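Local coordinates for protein protease Do-like 8, chloroplastic (Arabidopsis thaliana, PDB 4IC6) that probably hydrolyses peptide bonds as a chloroplast serine endopeptidase of the HtrA (Deg) family, with a trypsin-like protease domain followed by a PDZ domain, at residues F234-S238 against S239-K243; E262-P265 against D266-N270; H83-G86 against N87-R91; L272-N276 against G277-L281. The protein carries 1 engineered substitution. One frame throughout, in Å; residues are numbered along the deposited sequence.

How the interactions relate
From the N terminus the order is interaction 3, 1, 2 and 4, all in series, so none nests within or crosses another; each is local, between residues a few positions apart. Interaction 3 starts the short helix 86-90 beside the first barrel of the protease domain, and interaction 1 turns the last strand of the second barrel into helix 238-251; their centres lie about 20 Å apart. In the PDZ domain, interaction 2 leads from strand 262-263 into helix 266-271, and interaction 4 closes the loop between that helix and strand 278-282. These two touch: Glu262 O lies 2.8 Å from Leu281 N, a probable hydrogen bond joining neighbouring strands of one sheet.

Interaction 1 of 4, residues F234-S238 against S239-K243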
ATOM      1  N   PHE A 234       2.318 -16.002 -18.254  1.00 27.39           N
ATOM      2  CA  PHE A 234       2.546 -15.861 -19.691  1.00 26.39           C
ATOM      3  C   PHE A 234       3.856 -16.469 -20.142  1.00 25.96           C
ATOM      4  O   PHE A 234       4.801 -16.536 -19.369  1.00 25.75           O
ATOM      5  CB  PHE A 234       2.512 -14.379 -20.087  1.00 28.59           C
ATOM      6  CG  PHE A 234       1.199 -13.730 -19.792  1.00 28.13           C
ATOM      7  CD1 PHE A 234       0.177 -13.721 -20.741  1.00 27.90           C
ATOM      8  CD2 PHE A 234       0.959 -13.200 -18.540  1.00 27.91           C
ATOM      9  CE1 PHE A 234      -1.075 -13.160 -20.441  1.00 30.53           C
ATOM     10  CE2 PHE A 234      -0.285 -12.649 -18.223  1.00 30.41           C
ATOM     11  CZ  PHE A 234      -1.297 -12.632 -19.182  1.00 29.65           C
ATOM     12  N   ALA A 235       3.886 -16.898 -21.399  1.00 26.44           N
ATOM     13  CA  ALA A 235       5.120 -17.375 -22.053  1.00 29.95           C
ATOM     14  C   ALA A 235       5.182 -16.891 -23.498  1.00 31.89           C
ATOM     15  O   ALA A 235       4.158 -16.812 -24.189  1.00 32.42           O
ATOM     16  CB  ALA A 235       5.210 -18.916 -22.011  1.00 24.18           C
ATOM     17  N   ILE A 236       6.386 -16.568 -23.954  1.00 31.98           N
ATOM     18  CA  ILE A 236       6.609 -16.280 -25.360  1.00 28.31           C
ATOM     19  C   ILE A 236       6.444 -17.567 -26.165  1.00 25.55           C
ATOM     20  O   ILE A 236       7.049 -18.589 -25.846  1.00 30.35           O
ATOM     21  CB  ILE A 236       8.026 -15.732 -25.539  1.00 31.98           C
ATOM     22  CG1 ILE A 236       8.258 -14.604 -24.531  1.00 29.24           C
ATOM     23  CG2 ILE A 236       8.246 -15.231 -26.964  1.00 31.30           C
ATOM     24  CD1 ILE A 236       9.767 -14.250 -24.317  1.00 31.73           C
ATOM     25  N   PRO A 237       5.623 -17.533 -27.225  1.00 27.17           N
ATOM     26  CA  PRO A 237       5.365 -18.785 -27.947  1.00 30.74           C
ATOM     27  C   PRO A 237       6.621 -19.315 -28.658  1.00 29.80           C
ATOM     28  O   PRO A 237       7.415 -18.534 -29.159  1.00 31.18           O
ATOM     29  CB  PRO A 237       4.284 -18.397 -28.967  1.00 29.00           C
ATOM     30  CG  PRO A 237       4.430 -16.941 -29.151  1.00 32.75           C
ATOM     31  CD  PRO A 237       4.944 -16.379 -27.832  1.00 28.82           C
ATOM     32  N   SER A 238       6.765 -20.635 -28.716  1.00 31.32           N
ATOM     33  CA  SER A 238       7.906 -21.249 -29.378  1.00 35.08           C
ATOM     34  C   SER A 238       8.022 -20.802 -30.842  1.00 35.40           C
ATOM     35  O   SER A 238       9.120 -20.766 -31.396  1.00 31.57           O
ATOM     36  CB  SER A 238       7.822 -22.771 -29.289  1.00 34.41           C
ATOM     37  OG  SER A 238       6.608 -23.241 -29.845  1.00 37.20           O
ATOM     38  N   SER A 239       6.902 -20.455 -31.468  1.00 35.08           N
ATOM     39  CA  SER A 239       6.942 -19.985 -32.851  1.00 40.53           C
ATOM     40  C   SER A 239       7.764 -18.710 -32.930  1.00 38.69           C
ATOM     41  O   SER A 239       8.505 -18.500 -33.883  1.00 38.54           O
ATOM     42  CB  SER A 239       5.543 -19.730 -33.404  1.00 41.08           C
ATOM     43  OG  SER A 239       4.895 -18.703 -32.672  1.00 45.23           O
ATOM     44  N   THR A 240       7.634 -17.861 -31.919  1.00 39.10           N
ATOM     45  CA  THR A 240       8.451 -16.657 -31.856  1.00 39.23           C
ATOM     46  C   THR A 240       9.907 -17.009 -31.555  1.00 36.05           C
ATOM     47  O   THR A 240      10.820 -16.558 -32.255  1.00 33.32           O
ATOM     48  CB  THR A 240       7.903 -15.670 -30.814  1.00 37.44           C
ATOM     49  OG1 THR A 240       6.616 -15.225 -31.247  1.00 35.54           O
ATOM     50  CG2 THR A 240       8.801 -14.466 -30.709  1.00 35.22           C
ATOM     51  N   VAL A 241      10.117 -17.832 -30.532  1.00 31.31           N
ATOM     52  CA  VAL A 241      11.469 -18.253 -30.165  1.00 35.95           C
ATOM     53  C   VAL A 241      12.194 -18.884 -31.357  1.00 38.48           C
ATOM     54  O   VAL A 241      13.372 -18.626 -31.596  1.00 39.19           O
ATOM     55  CB  VAL A 241      11.433 -19.260 -28.990  1.00 32.88           C
ATOM     56  CG1 VAL A 241      12.845 -19.685 -28.589  1.00 35.72           C
ATOM     57  CG2 VAL A 241      10.681 -18.659 -27.804  1.00 29.43           C
ATOM     58  N   LEU A 242      11.474 -19.701 -32.112  1.00 39.54           N
ATOM     59  CA  LEU A 242      12.037 -20.360 -33.284  1.00 41.18           C
ATOM     60  C   LEU A 242      12.472 -19.353 -34.338  1.00 44.49           C
ATOM     61  O   LEU A 242      13.398 -19.599 -35.113  1.00 47.78           O
ATOM     62  CB  LEU A 242      11.012 -21.313 -33.890  1.00 42.14           C
ATOM     63  CG  LEU A 242      10.991 -22.707 -33.282  1.00 42.51           C
ATOM     64  CD1 LEU A 242       9.806 -23.490 -33.823  1.00 45.87           C
ATOM     65  CD2 LEU A 242      12.309 -23.405 -33.614  1.00 44.91           C
ATOM     66  N   LYS A 243      11.808 -18.207 -34.359  1.00 44.02           N
ATOM     67  CA  LYS A 243      12.102 -17.199 -35.369  1.00 47.70           C
ATOM     68  C   LYS A 243      13.226 -16.284 -34.910  1.00 43.66           C
ATOM     69  O   LYS A 243      14.101 -15.926 -35.692  1.00 46.53           O
ATOM     70  CB  LYS A 243      10.836 -16.388 -35.678  1.00 50.83           C
ATOM     71  CG  LYS A 243      11.070 -15.004 -36.279  1.00 60.06           C
ATOM     72  CD  LYS A 243      11.252 -15.046 -37.796  1.00 67.47           C
ATOM     73  CE  LYS A 243      11.322 -13.635 -38.391  1.00 67.92           C
ATOM     74  NZ  LYS A 243      11.412 -13.665 -39.879  1.00 69.19           N
TER
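The first torsions of Ile236 (chi1 -50°) and Thr240 (chi1 -65°) both place CG2 opposite the residue's own backbone N, and the two methyls meet at 3.9 Å between Ile236 CG2 and Thr240 CG2, the side chains crossing at about a right angle. They lie where the last strand of the second barrel of this trypsin-like fold turns straight into helix 238-251. The beta-branched isoleucine suits the extended strand, and its CG2 also approaches Val241 CG2 at 4.3 Å. The side chain of Ile236 is about 4 Å from that of Asp126, a predicted charge-relay residue, so the turn borders the predicted active site.

Pro237 occupies the N-cap. The N-H that proline lacks would have no acceptor four residues back in the helix, so the residue is tolerated there, and its carbonyl accepts the first bond: Val241 N donates to Pro237 O at 3.1 Å in the carbonyl plane with an angle of 166° at the hydrogen, while Thr240 N adds a weak, bent bond to the same oxygen. CG, at the far corner of the proline ring, lies 3.5 Å from Thr240 OG1. The hydroxyl of Ser238 bonds to Gly145 O, and the backbone N of Ser239 to Ser147 OG. The next bond of the helix follows, with Leu242 N giving its hydrogen to Ser238 O at 2.7 Å, tilted somewhat out of that carbonyl's plane.

Interaction 2 of 4, residues E262-P265 against D266-N270; sequences ELAP and DPVAN
A strand-to-helix turn of the PDZ domain brings Pro265, at the N-cap, against the first turn of helix 266-271. Its carbonyl oxygen starts the helix: Ala269 N donates to Pro265 O at 2.9 Å with an angle of 168° at the hydrogen, almost along the C=O axis, and Val268 N adds a weak bond to that oxygen. A proline is well placed here and again at Pro267, because the first N-H groups of a helix have no carbonyl four residues back within the helix to bond to. Pro265 CB lies 3.9 Å from Pro267 CD.

Val268 lies alongside the Pro265 ring, pointing the same way, with its CB 4.1 Å from Pro265 CD. CG1 makes the contact with Ala264: a first torsion of 166° swings that methyl opposite the backbone N, to 4.0 Å from Ala264 CB. The small Ala264 thus fits between the strand and the helix, where its CB also nears Ala269 CB. Further along, Asn270 folds back so that ND2 donates to Asp266 O at 2.7 Å from above the carbonyl plane, while Asn270 N reaches the same oxygen from the opposite face. Phe163 of the second subunit packs on Pro267 and Asn270. The arrangement is consistent with the permuted PDZ domain of HtrA (Deg) proteases, in which strands 262-263 and 278-282 pair antiparallel on either end of the short helix.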
ATOM      1  N   GLU A 262       1.350   4.160 -33.428  1.00 51.46           N
ATOM      2  CA  GLU A 262       0.833   3.487 -32.240  1.00 52.02           C
ATOM      3  C   GLU A 262      -0.468   2.779 -32.609  1.00 43.28           C
ATOM      4  O   GLU A 262      -1.401   3.403 -33.105  1.00 46.58           O
ATOM      5  CB  GLU A 262       0.596   4.489 -31.104  1.00 60.67           C
ATOM      6  CG  GLU A 262       0.639   3.867 -29.710  1.00 68.83           C
ATOM      7  CD  GLU A 262      -0.370   4.484 -28.740  1.00 75.96           C
ATOM      8  OE1 GLU A 262      -0.694   5.689 -28.882  1.00 78.11           O
ATOM      9  OE2 GLU A 262      -0.847   3.755 -27.835  1.00 78.20           O
ATOM     10  N   LEU A 263      -0.521   1.471 -32.375  1.00 40.02           N
ATOM     11  CA  LEU A 263      -1.711   0.684 -32.674  1.00 36.73           C
ATOM     12  C   LEU A 263      -2.401   0.285 -31.369  1.00 37.14           C
ATOM     13  O   LEU A 263      -1.736   0.020 -30.355  1.00 36.58           O
ATOM     14  CB  LEU A 263      -1.341  -0.561 -33.489  1.00 33.44           C
ATOM     15  CG  LEU A 263      -0.682  -0.274 -34.852  1.00 40.75           C
ATOM     16  CD1 LEU A 263      -0.060  -1.531 -35.440  1.00 45.29           C
ATOM     17  CD2 LEU A 263      -1.672   0.315 -35.832  1.00 43.46           C
ATOM     18  N   ALA A 264      -3.728   0.240 -31.396  1.00 38.70           N
ATOM     19  CA  ALA A 264      -4.504  -0.092 -30.207  1.00 37.47           C
ATOM     20  C   ALA A 264      -4.339  -1.552 -29.838  1.00 34.55           C
ATOM     21  O   ALA A 264      -4.405  -2.427 -30.694  1.00 36.67           O
ATOM     22  CB  ALA A 264      -5.999   0.228 -30.423  1.00 36.09           C
ATOM     23  N   PRO A 265      -4.134  -1.825 -28.546  1.00 35.67           N
ATOM     24  CA  PRO A 265      -4.160  -3.209 -28.084  1.00 34.10           C
ATOM     25  C   PRO A 265      -5.540  -3.811 -28.416  1.00 37.25           C
ATOM     26  O   PRO A 265      -6.518  -3.059 -28.487  1.00 34.48           O
ATOM     27  CB  PRO A 265      -3.975  -3.069 -26.573  1.00 36.45           C
ATOM     28  CG  PRO A 265      -3.270  -1.766 -26.387  1.00 40.65           C
ATOM     29  CD  PRO A 265      -3.762  -0.873 -27.482  1.00 39.22           C
ATOM     30  N   ASP A 266      -5.614  -5.120 -28.647  1.00 37.86           N
ATOM     31  CA  ASP A 266      -6.865  -5.762 -29.057  1.00 41.87           C
ATOM     32  C   ASP A 266      -8.052  -5.464 -28.131  1.00 42.03           C
ATOM     33  O   ASP A 266      -9.172  -5.238 -28.602  1.00 41.03           O
ATOM     34  CB  ASP A 266      -6.681  -7.276 -29.159  1.00 51.72           C
ATOM     35  CG  ASP A 266      -6.244  -7.717 -30.536  1.00 60.83           C
ATOM     36  OD1 ASP A 266      -5.575  -6.922 -31.232  1.00 62.82           O
ATOM     37  OD2 ASP A 266      -6.574  -8.860 -30.921  1.00 65.37           O
ATOM     38  N   PRO A 267      -7.821  -5.496 -26.809  1.00 43.94           N
ATOM     39  CA  PRO A 267      -8.921  -5.226 -25.872  1.00 40.82           C
ATOM     40  C   PRO A 267      -9.452  -3.806 -26.008  1.00 44.22           C
ATOM     41  O   PRO A 267     -10.647  -3.579 -25.815  1.00 43.66           O
ATOM     42  CB  PRO A 267      -8.274  -5.422 -24.500  1.00 42.18           C
ATOM     43  CG  PRO A 267      -7.113  -6.370 -24.761  1.00 41.84           C
ATOM     44  CD  PRO A 267      -6.603  -5.967 -26.121  1.00 42.22           C
ATOM     45  N   VAL A 268      -8.576  -2.863 -26.342  1.00 41.82           N
ATOM     46  CA  VAL A 268      -8.984  -1.481 -26.560  1.00 40.86           C
ATOM     47  C   VAL A 268      -9.745  -1.359 -27.880  1.00 40.92           C
ATOM     48  O   VAL A 268     -10.824  -0.756 -27.934  1.00 39.40           O
ATOM     49  CB  VAL A 268      -7.767  -0.521 -26.544  1.00 49.12           C
ATOM     50  CG1 VAL A 268      -8.137   0.851 -27.100  1.00 49.82           C
ATOM     51  CG2 VAL A 268      -7.203  -0.405 -25.132  1.00 50.16           C
ATOM     52  N   ALA A 269      -9.203  -1.955 -28.941  1.00 35.34           N
ATOM     53  CA  ALA A 269      -9.864  -1.891 -30.242  1.00 36.80           C
ATOM     54  C   ALA A 269     -11.273  -2.470 -30.161  1.00 40.04           C
ATOM     55  O   ALA A 269     -12.242  -1.853 -30.596  1.00 38.89           O
ATOM     56  CB  ALA A 269      -9.047  -2.616 -31.303  1.00 40.11           C
ATOM     57  N   ASN A 270     -11.397  -3.665 -29.600  1.00 40.26           N
ATOM     58  CA  ASN A 270     -12.716  -4.284 -29.511  1.00 42.58           C
ATOM     59  C   ASN A 270     -13.706  -3.463 -28.664  1.00 43.44           C
ATOM     60  O   ASN A 270     -14.868  -3.281 -29.037  1.00 40.05           O
ATOM     61  CB  ASN A 270     -12.606  -5.747 -29.076  1.00 42.36           C
ATOM     62  CG  ASN A 270     -12.045  -6.647 -30.188  1.00 45.74           C
ATOM     63  OD1 ASN A 270     -12.797  -7.173 -31.014  1.00 48.61           O
ATOM     64  ND2 ASN A 270     -10.720  -6.823 -30.208  1.00 37.65           N
TER

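Interaction 3 of 4, residues H83-G86 against N87-R91; sequences HVIG and NALSR
Leu89 N donates to Ile85 O at 3.0 Å in the carbonyl plane, and Ser90 N to Gly86 O at the same length, so that Ile85 stands as N-cap of the short helix just after His83, the predicted charge-relay histidine. The side chains of Ile85 and Leu89 close over that first bond. With chi1 at 52°, Ile85 sets CG1 in the cramped slot between its own N and carbonyl carbon, and the extended end carries CD1 to 3.6 Å from Leu89 CD1. The same methyl comes equally near Leu89 CG, so the leucine branch point is gripped as well as its tip; CG also sits 3.3 Å from Ile85 O.

Branched aliphatic residues suit this place because both face the first barrel: Ile85 packs on Ile45, Ala128 and Leu130, and Leu89 on Leu118 and Ala121. With an alanine at Leu89, Ile85 CD1 would probably lose its partner on the helix and a gap would open between helix and barrel. Polar bonds accompany this apolar packing. Ser90 OG turns back to donate to Asn87 O at 2.6 Å, while Asn87 ND2 bonds to Thr49 OG1 and Ala88 N to Asp47 OD2. Asp47 comes from barrel strand 42-47, which also carries Ile45, and Thr49 follows that strand. Lying at the helix start, the Asp47 carboxylate probably interacts favourably with the helix dipole.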
ATOM      1  N   HIS A  83      15.148 -10.136 -19.961  1.00 37.36           N
ATOM      2  CA  HIS A  83      15.048  -9.657 -18.586  1.00 36.79           C
ATOM      3  C   HIS A  83      15.898 -10.397 -17.548  1.00 36.93           C
ATOM      4  O   HIS A  83      16.304  -9.784 -16.571  1.00 39.72           O
ATOM      5  CB  HIS A  83      13.578  -9.628 -18.109  1.00 37.01           C
ATOM      6  CG  HIS A  83      13.404  -8.976 -16.767  1.00 37.57           C
ATOM      7  ND1 HIS A  83      13.121  -9.691 -15.620  1.00 40.20           N
ATOM      8  CD2 HIS A  83      13.508  -7.684 -16.388  1.00 33.62           C
ATOM      9  CE1 HIS A  83      13.048  -8.857 -14.594  1.00 37.83           C
ATOM     10  NE2 HIS A  83      13.271  -7.634 -15.036  1.00 35.07           N
ATOM     11  N   VAL A  84      16.171 -11.693 -17.723  1.00 38.12           N
ATOM     12  CA  VAL A  84      16.954 -12.369 -16.689  1.00 38.71           C
ATOM     13  C   VAL A  84      18.403 -11.857 -16.651  1.00 43.23           C
ATOM     14  O   VAL A  84      19.051 -11.871 -15.603  1.00 41.13           O
ATOM     15  CB  VAL A  84      16.914 -13.922 -16.747  1.00 50.64           C
ATOM     16  CG1 VAL A  84      15.486 -14.441 -16.909  1.00 39.17           C
ATOM     17  CG2 VAL A  84      17.846 -14.466 -17.804  1.00 56.38           C
ATOM     18  N   ILE A  85      18.903 -11.388 -17.791  1.00 41.48           N
ATOM     19  CA  ILE A  85      20.193 -10.702 -17.799  1.00 42.49           C
ATOM     20  C   ILE A  85      20.043  -9.227 -18.123  1.00 42.47           C
ATOM     21  O   ILE A  85      20.913  -8.645 -18.762  1.00 40.79           O
ATOM     22  CB  ILE A  85      21.196 -11.356 -18.775  1.00 43.62           C
ATOM     23  CG1 ILE A  85      20.586 -11.509 -20.174  1.00 44.08           C
ATOM     24  CG2 ILE A  85      21.637 -12.695 -18.245  1.00 41.04           C
ATOM     25  CD1 ILE A  85      21.638 -11.535 -21.285  1.00 46.97           C
ATOM     26  N   GLY A  86      18.942  -8.628 -17.672  1.00 41.97           N
ATOM     27  CA  GLY A  86      18.601  -7.261 -18.031  1.00 39.85           C
ATOM     28  C   GLY A  86      19.622  -6.250 -17.559  1.00 43.11           C
ATOM     29  O   GLY A  86      19.977  -5.306 -18.276  1.00 38.90           O
ATOM     30  N   ASN A  87      20.096  -6.427 -16.332  1.00 48.14           N
ATOM     31  CA  ASN A  87      21.084  -5.502 -15.801  1.00 47.34           C
ATOM     32  C   ASN A  87      22.371  -5.520 -16.610  1.00 48.65           C
ATOM     33  O   ASN A  87      22.924  -4.472 -16.923  1.00 50.03           O
ATOM     34  CB  ASN A  87      21.393  -5.762 -14.332  1.00 47.50           C
ATOM     35  CG  ASN A  87      21.960  -4.534 -13.646  1.00 56.32           C
ATOM     36  OD1 ASN A  87      21.374  -3.447 -13.722  1.00 61.18           O
ATOM     37  ND2 ASN A  87      23.129  -4.681 -13.012  1.00 54.46           N
ATOM     38  N   ALA A  88      22.853  -6.708 -16.949  1.00 48.77           N
ATOM     39  CA  ALA A  88      24.058  -6.797 -17.764  1.00 52.17           C
ATOM     40  C   ALA A  88      23.830  -6.165 -19.150  1.00 50.68           C
ATOM     41  O   ALA A  88      24.689  -5.459 -19.660  1.00 49.79           O
ATOM     42  CB  ALA A  88      24.516  -8.236 -17.891  1.00 53.86           C
ATOM     43  N   LEU A  89      22.658  -6.403 -19.740  1.00 48.62           N
ATOM     44  CA  LEU A  89      22.375  -5.905 -21.088  1.00 48.40           C
ATOM     45  C   LEU A  89      22.264  -4.388 -21.134  1.00 51.33           C
ATOM     46  O   LEU A  89      22.542  -3.767 -22.165  1.00 53.53           O
ATOM     47  CB  LEU A  89      21.099  -6.544 -21.649  1.00 45.44           C
ATOM     48  CG  LEU A  89      21.233  -8.021 -22.019  1.00 42.96           C
ATOM     49  CD1 LEU A  89      19.867  -8.634 -22.362  1.00 40.78           C
ATOM     50  CD2 LEU A  89      22.231  -8.205 -23.162  1.00 41.50           C
ATOM     51  N   SER A  90      21.863  -3.791 -20.016  1.00 52.12           N
ATOM     52  CA  SER A  90      21.721  -2.338 -19.939  1.00 53.28           C
ATOM     53  C   SER A  90      23.072  -1.643 -20.037  1.00 54.43           C
ATOM     54  O   SER A  90      23.157  -0.486 -20.451  1.00 54.15           O
ATOM     55  CB  SER A  90      21.035  -1.932 -18.634  1.00 55.24           C
ATOM     56  OG  SER A  90      21.901  -2.128 -17.528  1.00 52.26           O
ATOM     57  N   ARG A  91      24.134  -2.335 -19.651  1.00 54.71           N
ATOM     58  CA  ARG A  91      25.458  -1.707 -19.664  1.00 55.84           C
ATOM     59  C   ARG A  91      26.135  -1.814 -21.021  1.00 59.62           C
ATOM     60  O   ARG A  91      27.360  -1.714 -21.120  1.00 63.84           O
ATOM     61  CB  ARG A  91      26.354  -2.306 -18.584  1.00 57.10           C
ATOM     62  CG  ARG A  91      25.806  -2.165 -17.180  1.00 58.39           C
ATOM     63  CD  ARG A  91      26.689  -2.912 -16.215  1.00 64.90           C
ATOM     64  NE  ARG A  91      26.316  -2.707 -14.820  1.00 69.85           N
ATOM     65  CZ  ARG A  91      27.109  -3.018 -13.799  1.00 75.65           C
ATOM     66  NH1 ARG A  91      28.308  -3.537 -14.032  1.00 76.23           N
ATOM     67  NH2 ARG A  91      26.710  -2.808 -12.552  1.00 79.63           N
TER

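Interaction 4 of 4, residues L272-N276 against G277-L281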
ATOM      1  N   LEU A 272     -13.833  -0.439 -28.618  1.00 49.90           N
ATOM      2  CA  LEU A 272     -14.260   0.650 -29.508  1.00 48.19           C
ATOM      3  C   LEU A 272     -15.031   0.125 -30.715  1.00 46.55           C
ATOM      4  O   LEU A 272     -15.252   0.845 -31.690  1.00 47.68           O
ATOM      5  CB  LEU A 272     -13.047   1.461 -29.985  1.00 48.75           C
ATOM      6  CG  LEU A 272     -12.308   2.226 -28.885  1.00 51.30           C
ATOM      7  CD1 LEU A 272     -11.003   2.837 -29.406  1.00 49.55           C
ATOM      8  CD2 LEU A 272     -13.218   3.296 -28.285  1.00 55.65           C
ATOM      9  N   ASN A 273     -15.421  -1.144 -30.648  1.00 43.91           N
ATOM     10  CA  ASN A 273     -16.177  -1.807 -31.715  1.00 48.33           C
ATOM     11  C   ASN A 273     -15.429  -1.935 -33.049  1.00 47.13           C
ATOM     12  O   ASN A 273     -16.043  -1.977 -34.119  1.00 45.60           O
ATOM     13  CB  ASN A 273     -17.560  -1.165 -31.914  1.00 56.24           C
ATOM     14  CG  ASN A 273     -18.580  -2.137 -32.497  1.00 61.27           C
ATOM     15  OD1 ASN A 273     -18.465  -3.357 -32.342  1.00 59.77           O
ATOM     16  ND2 ASN A 273     -19.592  -1.593 -33.170  1.00 66.62           N
ATOM     17  N   VAL A 274     -14.104  -2.021 -32.972  1.00 41.75           N
ATOM     18  CA  VAL A 274     -13.290  -2.368 -34.128  1.00 46.23           C
ATOM     19  C   VAL A 274     -12.949  -3.850 -34.074  1.00 47.98           C
ATOM     20  O   VAL A 274     -11.972  -4.261 -33.431  1.00 48.65           O
ATOM     21  CB  VAL A 274     -11.986  -1.539 -34.176  1.00 46.99           C
ATOM     22  CG1 VAL A 274     -11.155  -1.935 -35.397  1.00 45.87           C
ATOM     23  CG2 VAL A 274     -12.309  -0.055 -34.180  1.00 47.57           C
ATOM     24  N   ARG A 275     -13.739  -4.653 -34.774  1.00 50.58           N
ATOM     25  CA  ARG A 275     -13.669  -6.103 -34.612  1.00 55.15           C
ATOM     26  C   ARG A 275     -12.786  -6.769 -35.656  1.00 55.51           C
ATOM     27  O   ARG A 275     -12.445  -7.947 -35.536  1.00 58.51           O
ATOM     28  CB  ARG A 275     -15.079  -6.705 -34.611  1.00 59.35           C
ATOM     29  CG  ARG A 275     -15.921  -6.225 -33.431  1.00 63.46           C
ATOM     30  CD  ARG A 275     -15.646  -7.058 -32.181  1.00 64.11           C
ATOM     31  NE  ARG A 275     -15.866  -6.338 -30.922  1.00 65.52           N
ATOM     32  CZ  ARG A 275     -16.908  -5.548 -30.659  1.00 70.59           C
ATOM     33  NH1 ARG A 275     -17.008  -4.955 -29.472  1.00 69.99           N
ATOM     34  NH2 ARG A 275     -17.857  -5.350 -31.570  1.00 73.55           N
ATOM     35  N   ASN A 276     -12.409  -6.016 -36.681  1.00 51.52           N
ATOM     36  CA  ASN A 276     -11.428  -6.518 -37.630  1.00 53.33           C
ATOM     37  C   ASN A 276     -10.366  -5.465 -37.943  1.00 50.68           C
ATOM     38  O   ASN A 276     -10.674  -4.276 -38.101  1.00 50.51           O
ATOM     39  CB  ASN A 276     -12.103  -7.037 -38.907  1.00 58.28           C
ATOM     40  CG  ASN A 276     -11.112  -7.657 -39.876  1.00 62.77           C
ATOM     41  OD1 ASN A 276     -10.577  -8.743 -39.632  1.00 64.13           O
ATOM     42  ND2 ASN A 276     -10.864  -6.970 -40.987  1.00 65.97           N
ATOM     43  N   GLY A 277      -9.113  -5.901 -38.006  1.00 47.84           N
ATOM     44  CA  GLY A 277      -8.027  -5.019 -38.398  1.00 45.82           C
ATOM     45  C   GLY A 277      -7.291  -4.424 -37.217  1.00 43.72           C
ATOM     46  O   GLY A 277      -7.649  -4.662 -36.060  1.00 40.01           O
ATOM     47  N   ALA A 278      -6.247  -3.653 -37.521  1.00 42.94           N
ATOM     48  CA  ALA A 278      -5.448  -2.965 -36.512  1.00 39.50           C
ATOM     49  C   ALA A 278      -5.825  -1.491 -36.496  1.00 38.80           C
ATOM     50  O   ALA A 278      -5.713  -0.811 -37.520  1.00 41.23           O
ATOM     51  CB  ALA A 278      -3.950  -3.114 -36.824  1.00 38.65           C
ATOM     52  N   LEU A 279      -6.254  -0.992 -35.341  1.00 39.39           N
ATOM     53  CA  LEU A 279      -6.680   0.405 -35.227  1.00 41.46           C
ATOM     54  C   LEU A 279      -5.502   1.325 -34.905  1.00 38.06           C
ATOM     55  O   LEU A 279      -4.789   1.120 -33.919  1.00 38.55           O
ATOM     56  CB  LEU A 279      -7.759   0.556 -34.151  1.00 40.63           C
ATOM     57  CG  LEU A 279      -8.096   1.970 -33.656  1.00 43.10           C
ATOM     58  CD1 LEU A 279      -8.680   2.835 -34.761  1.00 42.68           C
ATOM     59  CD2 LEU A 279      -9.042   1.914 -32.451  1.00 39.24           C
ATOM     60  N   VAL A 280      -5.306   2.333 -35.747  1.00 42.49           N
ATOM     61  CA  VAL A 280      -4.272   3.337 -35.515  1.00 45.14           C
ATOM     62  C   VAL A 280      -4.718   4.310 -34.428  1.00 47.98           C
ATOM     63  O   VAL A 280      -5.670   5.058 -34.622  1.00 48.41           O
ATOM     64  CB  VAL A 280      -3.989   4.142 -36.795  1.00 42.22           C
ATOM     65  CG1 VAL A 280      -2.981   5.277 -36.517  1.00 38.44           C
ATOM     66  CG2 VAL A 280      -3.488   3.215 -37.911  1.00 41.06           C
ATOM     67  N   LEU A 281      -4.033   4.296 -33.289  1.00 49.73           N
ATOM     68  CA  LEU A 281      -4.306   5.275 -32.241  1.00 52.76           C
ATOM     69  C   LEU A 281      -3.547   6.585 -32.470  1.00 58.83           C
ATOM     70  O   LEU A 281      -4.157   7.622 -32.742  1.00 63.03           O
ATOM     71  CB  LEU A 281      -3.973   4.713 -30.860  1.00 49.01           C
ATOM     72  CG  LEU A 281      -4.809   3.514 -30.407  1.00 50.43           C
ATOM     73  CD1 LEU A 281      -4.491   3.164 -28.966  1.00 47.74           C
ATOM     74  CD2 LEU A 281      -6.302   3.796 -30.585  1.00 52.28           C
TER
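Leu272 and Val274 both meet Leu279 at about a right angle, and one methyl of the latter takes both contacts. Leu279 CD2 lies 3.7 Å from Leu272 CD1 and 4.2 Å from Val274 CG2, so the leucine comes up from the strand and ends against the two side chains of the loop. In Leu279, chi1 166° sets CG opposite the backbone N and chi2 64° turns CD1 aside, leaving CD2 as the extended branch that reaches the pair. Branched aliphatics suit this spot because the same cluster continues into the PDZ sheet, where Val274 and Leu279 both rest on Ile310 of the neighbouring strand. Leu272 also packs on Pro52 of the second subunit.

The loop starts with a Schellman motif that ends helix 266-271. Asn273 is its C-prime residue, with positive phi, a conformation asparagine accepts more readily than most residues; Val274 N turns back to Ala269 O and Asn273 N to Asn270 O. At the other end Gly277, with phi at 97°, joins the loop to strand 278-282. A beta-carbon there would lie only 2.4 Å from Asn276 O, which explains the glycine. Val274 CG1 lies 4.5 Å from Gly277 O, a loose approach.

Between the side chains the contact is wholly apolar, resting on methyl packing. The polar backbone is served by the sheet, Leu279 pairing with Ala264 and Ala278 with Ile311, so between the loop and strand side chains the attraction is probably dispersion and the burial of methyls.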